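Local coordinates for conserved hypothetical protein (Pyrococcus furiosus, PDB 1Y81) that is of unknown function but has a Rossmann-like CoA-binding domain and holds a bound coenzyme A, at residues Ile32-Leu37 with Glu55-Tyr60; Lys87-Val90 with Lys96-Phe99. One frame throughout, in Å; residues are numbered along the deposited sequence.

Contact 1: residues Ile32-Leu37 with Glu55-Tyr60; sequences IILKDL and EGLKCY
The backbones come closest at Lys35 and Glu55, whose CA atoms are 8.2 Å apart, a separation at which helix 29-39 and the hairpin made by strands 53-54 and 57-58 can meet through side chains alone. No hydrogen bond joins Ile32-Leu37 to Glu55-Tyr60, and the two segments bury just 161 Å² between them. Glu55 and Gly56, with positive phi values of 54° and 84°, have the backbone conformation of the central pair of a type I' turn, a common reversal in a two-residue beta hairpin; the amide of Gly56 is bonded to a carboxylate oxygen of Glu53. Glu55 directs its CB toward the helix; the chain then bends at its second torsion (chi2 -61°) and crosses the Lys35 side chain at about a right angle. The lysine is extended beyond CG and offers its CE methylene: Lys35 CE lies 3.6 Å from Glu55 OE2 and 3.8 Å from Glu55 CD. The charged ends stay further apart, Lys35 NZ to Glu55 OE2 being 4.2 Å, which is beyond a salt bridge. The same amine makes a weak hydrogen bond to Asn31, one helical turn earlier. The apolar part of the contact is a single methyl pair, Leu34 CD1 against Leu57 CD1 at 4.3 Å. Leu34 is buried and also packs on Leu19 and Val44 of the parallel sheet, so Leu57 meets the outer margin of that core. The hairpin thus borders the first helix of the Rossmann-like domain, with no hydrogen bond between these segments. Charge attraction between the exposed lysine and glutamate is probably modest and solvent-screened, consistent with a light contact at the surface, made by one methyl pair and two weakly attracting charges.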
loop_
_atom_site.group_PDB
_atom_site.type_symbol
_atom_site.label_atom_id
_atom_site.label_comp_id
_atom_site.label_asym_id
_atom_site.label_seq_id
_atom_site.Cartn_x
_atom_site.Cartn_y
_atom_site.Cartn_z
ATOM N N ILE A 32 12.326 -1.015 2.886
ATOM C CA ILE A 32 12.848 0.304 3.229
ATOM C C ILE A 32 11.749 1.224 3.735
ATOM O O ILE A 32 11.909 1.881 4.764
ATOM C CB ILE A 32 13.576 0.992 2.024
ATOM C CG1 ILE A 32 14.720 0.107 1.484
ATOM C CG2 ILE A 32 14.087 2.368 2.429
ATOM C CD1 ILE A 32 15.093 0.413 0.024
ATOM N N ILE A 33 10.632 1.263 3.005
ATOM C CA ILE A 33 9.487 2.097 3.383
ATOM C C ILE A 33 8.917 1.654 4.738
ATOM O O ILE A 33 8.702 2.487 5.623
ATOM C CB ILE A 33 8.399 2.100 2.288
ATOM C CG1 ILE A 33 8.956 2.742 0.995
ATOM C CG2 ILE A 33 7.100 2.829 2.768
ATOM C CD1 ILE A 33 8.103 2.462 -0.208
ATOM N N LEU A 34 8.694 0.343 4.893
ATOM C CA LEU A 34 8.169 -0.212 6.156
ATOM C C LEU A 34 8.994 0.256 7.345
ATOM O O LEU A 34 8.436 0.771 8.340
ATOM C CB LEU A 34 8.142 -1.746 6.111
ATOM C CG LEU A 34 7.630 -2.492 7.369
ATOM C CD1 LEU A 34 6.306 -1.944 7.835
ATOM C CD2 LEU A 34 7.481 -3.962 7.059
ATOM N N LYS A 35 10.319 0.085 7.251
ATOM C CA LYS A 35 11.238 0.506 8.331
ATOM C C LYS A 35 11.189 2.019 8.559
ATOM O O LYS A 35 11.097 2.473 9.713
ATOM C CB LYS A 35 12.674 0.033 8.069
ATOM C CG LYS A 35 12.835 -1.470 8.214
ATOM C CD LYS A 35 14.261 -1.915 8.138
ATOM C CE LYS A 35 14.349 -3.438 8.092
ATOM N NZ LYS A 35 15.656 -3.931 7.525
ATOM N N ASP A 36 11.210 2.788 7.465
ATOM C CA ASP A 36 11.140 4.251 7.557
ATOM C C ASP A 36 9.877 4.731 8.281
ATOM O O ASP A 36 9.958 5.559 9.215
ATOM C CB ASP A 36 11.205 4.900 6.178
ATOM C CG ASP A 36 11.158 6.419 6.259
ATOM O OD1 ASP A 36 12.170 7.012 6.681
ATOM O OD2 ASP A 36 10.115 7.000 5.931
ATOM N N LEU A 37 8.713 4.224 7.855
ATOM C CA LEU A 37 7.427 4.665 8.416
ATOM C C LEU A 37 7.268 4.280 9.886
ATOM O O LEU A 37 6.751 5.081 10.678
ATOM C CB LEU A 37 6.259 4.152 7.581
ATOM C CG LEU A 37 6.165 4.728 6.156
ATOM C CD1 LEU A 37 4.970 4.125 5.423
ATOM C CD2 LEU A 37 6.114 6.275 6.141
ATOM N N GLU A 55 9.378 -7.733 10.217
ATOM C CA GLU A 55 9.827 -6.988 11.412
ATOM C C GLU A 55 8.957 -7.367 12.635
ATOM O O GLU A 55 8.720 -6.546 13.531
ATOM C CB GLU A 55 9.831 -5.464 11.171
ATOM C CG GLU A 55 10.944 -4.966 10.212
ATOM C CD GLU A 55 12.338 -5.278 10.723
ATOM O OE1 GLU A 55 12.722 -4.719 11.765
ATOM O OE2 GLU A 55 13.050 -6.091 10.091
ATOM N N GLY A 56 8.487 -8.613 12.641
ATOM C CA GLY A 56 7.660 -9.132 13.742
ATOM C C GLY A 56 6.196 -8.776 13.589
ATOM O O GLY A 56 5.353 -9.289 14.310
ATOM N N LEU A 57 5.896 -7.886 12.647
ATOM C CA LEU A 57 4.517 -7.443 12.414
ATOM C C LEU A 57 3.735 -8.413 11.558
ATOM O O LEU A 57 4.216 -8.875 10.527
ATOM C CB LEU A 57 4.504 -6.058 11.746
ATOM C CG LEU A 57 5.108 -4.882 12.505
ATOM C CD1 LEU A 57 5.212 -3.684 11.588
ATOM C CD2 LEU A 57 4.271 -4.560 13.772
ATOM N N LYS A 58 2.508 -8.710 11.984
ATOM C CA LYS A 58 1.584 -9.518 11.223
ATOM C C LYS A 58 1.507 -8.991 9.757
ATOM O O LYS A 58 1.268 -7.804 9.529
ATOM C CB LYS A 58 0.196 -9.459 11.871
ATOM C CG LYS A 58 -0.955 -9.861 10.965
ATOM C CD LYS A 58 -1.047 -11.321 10.809
ATOM C CE LYS A 58 -2.246 -11.702 9.954
ATOM N NZ LYS A 58 -2.394 -13.190 9.998
ATOM N N CYS A 59 1.744 -9.885 8.807
ATOM C CA CYS A 59 1.664 -9.548 7.380
ATOM C C CYS A 59 0.409 -10.182 6.736
ATOM O O CYS A 59 0.177 -11.413 6.826
ATOM C CB CYS A 59 2.951 -9.977 6.684
ATOM S SG CYS A 59 3.061 -9.429 4.932
ATOM N N TYR A 60 -0.411 -9.336 6.105
ATOM C CA TYR A 60 -1.700 -9.752 5.528
ATOM C C TYR A 60 -1.539 -10.328 4.122
ATOM O O TYR A 60 -0.685 -9.871 3.370
ATOM C CB TYR A 60 -2.677 -8.563 5.514
ATOM C CG TYR A 60 -3.057 -8.109 6.908
ATOM C CD1 TYR A 60 -4.275 -8.495 7.483
ATOM C CD2 TYR A 60 -2.192 -7.313 7.658
ATOM C CE1 TYR A 60 -4.619 -8.089 8.797
ATOM C CE2 TYR A 60 -2.515 -6.903 8.951
ATOM C CZ TYR A 60 -3.730 -7.296 9.512
ATOM O OH TYR A 60 -4.022 -6.886 10.786
#

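Contact 2: residues Lys87-Val90 with Lys96-Phe99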
loop_
_atom_site.group_PDB
_atom_site.type_symbol
_atom_site.label_atom_id
_atom_site.label_comp_id
_atom_site.label_asym_id
_atom_site.label_seq_id
_atom_site.Cartn_x
_atom_site.Cartn_y
_atom_site.Cartn_z
ATOM N N LYS A 87 -8.624 -2.748 -7.127
ATOM C CA LYS A 87 -10.008 -3.227 -7.262
ATOM C C LYS A 87 -10.482 -3.887 -5.951
ATOM O O LYS A 87 -11.566 -3.559 -5.434
ATOM C CB LYS A 87 -10.137 -4.191 -8.440
ATOM C CG LYS A 87 -10.086 -3.517 -9.812
ATOM N N GLU A 88 -9.640 -4.769 -5.396
ATOM C CA GLU A 88 -9.937 -5.443 -4.104
ATOM C C GLU A 88 -10.099 -4.441 -2.954
ATOM O O GLU A 88 -11.016 -4.568 -2.115
ATOM C CB GLU A 88 -8.831 -6.441 -3.743
ATOM C CG GLU A 88 -8.713 -7.643 -4.645
ATOM C CD GLU A 88 -7.358 -8.344 -4.513
ATOM O OE1 GLU A 88 -6.710 -8.234 -3.441
ATOM O OE2 GLU A 88 -6.932 -9.003 -5.493
ATOM N N ALA A 89 -9.194 -3.457 -2.911
ATOM C CA ALA A 89 -9.204 -2.405 -1.904
ATOM C C ALA A 89 -10.499 -1.578 -1.961
ATOM O O ALA A 89 -11.103 -1.293 -0.930
ATOM C CB ALA A 89 -7.975 -1.496 -2.078
ATOM N N VAL A 90 -10.905 -1.198 -3.174
ATOM C CA VAL A 90 -12.133 -0.409 -3.381
ATOM C C VAL A 90 -13.367 -1.246 -3.000
ATOM O O VAL A 90 -14.255 -0.763 -2.292
ATOM C CB VAL A 90 -12.226 0.154 -4.843
ATOM C CG1 VAL A 90 -13.632 0.692 -5.152
ATOM C CG2 VAL A 90 -11.189 1.243 -5.051
ATOM N N LYS A 96 -8.613 5.726 0.049
ATOM C CA LYS A 96 -7.371 6.510 -0.105
ATOM C C LYS A 96 -6.205 5.602 -0.518
ATOM O O LYS A 96 -5.662 4.866 0.305
ATOM C CB LYS A 96 -7.024 7.274 1.177
ATOM C CG LYS A 96 -7.546 8.692 1.244
ATOM C CD LYS A 96 -6.895 9.460 2.387
ATOM N N LEU A 97 -5.843 5.649 -1.798
ATOM C CA LEU A 97 -4.862 4.715 -2.350
ATOM C C LEU A 97 -3.659 5.484 -2.924
ATOM O O LEU A 97 -3.804 6.263 -3.868
ATOM C CB LEU A 97 -5.510 3.811 -3.419
ATOM C CG LEU A 97 -6.818 3.025 -3.150
ATOM C CD1 LEU A 97 -7.209 2.174 -4.377
ATOM C CD2 LEU A 97 -6.720 2.146 -1.893
ATOM N N TRP A 98 -2.482 5.249 -2.340
ATOM C CA TRP A 98 -1.257 5.992 -2.651
ATOM C C TRP A 98 -0.313 5.103 -3.434
ATOM O O TRP A 98 0.113 4.074 -2.930
ATOM C CB TRP A 98 -0.588 6.417 -1.343
ATOM C CG TRP A 98 0.716 7.197 -1.505
ATOM C CD1 TRP A 98 1.905 6.747 -2.047
ATOM C CD2 TRP A 98 0.957 8.546 -1.081
ATOM N NE1 TRP A 98 2.858 7.759 -2.001
ATOM C CE2 TRP A 98 2.298 8.864 -1.410
ATOM C CE3 TRP A 98 0.157 9.526 -0.462
ATOM C CZ2 TRP A 98 2.863 10.127 -1.136
ATOM C CZ3 TRP A 98 0.720 10.781 -0.194
ATOM C CH2 TRP A 98 2.057 11.066 -0.531
ATOM N N PHE A 99 0.041 5.515 -4.649
ATOM C CA PHE A 99 0.952 4.722 -5.482
ATOM C C PHE A 99 2.336 5.344 -5.523
ATOM O O PHE A 99 2.493 6.499 -5.958
ATOM C CB PHE A 99 0.384 4.547 -6.903
ATOM C CG PHE A 99 -0.915 3.781 -6.937
ATOM C CD1 PHE A 99 -0.931 2.421 -7.251
ATOM C CD2 PHE A 99 -2.120 4.423 -6.646
ATOM C CE1 PHE A 99 -2.152 1.684 -7.265
ATOM C CE2 PHE A 99 -3.334 3.714 -6.655
ATOM C CZ PHE A 99 -3.356 2.347 -6.953
#
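Ala89 and Leu97 mark the closest approach of the backbones, with CA atoms 8.4 Å apart, and every contact between Lys87-Val90 and Lys96-Phe99 is apolar. Two methyl pairs make it up, both using the forked end of Leu97. Leu97 CD2 meets Ala89 CB at 3.9 Å, while the other branch, Leu97 CD1, meets Val90 CG2 at 4.1 Å. This division follows from the leucine torsions: chi1 of -51° places CG opposite the carbonyl carbon, and chi2 of -178° continues the chain outward from the strand, presenting one methyl to each of two successive helix residues. Val90 reaches it with the methyl that lies anti to its own carbonyl carbon, and the two side chains cross at roughly a right angle. Ala89 directs its CB at the strand, and its small side chain is consistent with the close approach of the helix backbone. Only 95 Å² is buried between the segments, but the setting is dense, because Leu97 also touches Ile73 and Phe75 of strand 72-75 and Leu112 of helix 106-115.

No hydrogen bond crosses the contact; the backbone of the strand is instead occupied within the sheet, where Leu97 is hydrogen-bonded to Glu118 and Ser120, and Lys96 and Trp98 to strand 72-75. Topologically this is the helix-to-second-strand half of a beta-alpha-beta unit, in which strand 72-75, helix 79-91 and strand 96-99 follow one another as in Rossmann-type folds. With no directional bond between the segments, the helix at this point probably meets the sheet through dispersion and the hydrophobic effect, with the leucine fork set against Ala89 and Val90.

Read from the N terminus, contact 1 closes first: helix 29-39 meets the hairpin after 17 intervening residues that include edge strand 43-47 and strand 53-54. Contact 2 follows in series, closing the short four-residue connection 92-95 between helix 79-91 and strand 96-99, so the two loops neither nest nor cross. The centres of contact 1 and contact 2 are about 19 Å apart, on opposite sides of the chain's centre. The nearest atoms of the two contacts remain about 8 Å apart. One joins a helix to a peripheral hairpin, the other a helix to the central parallel sheet. Both contacts lie within the CoA-binding domain.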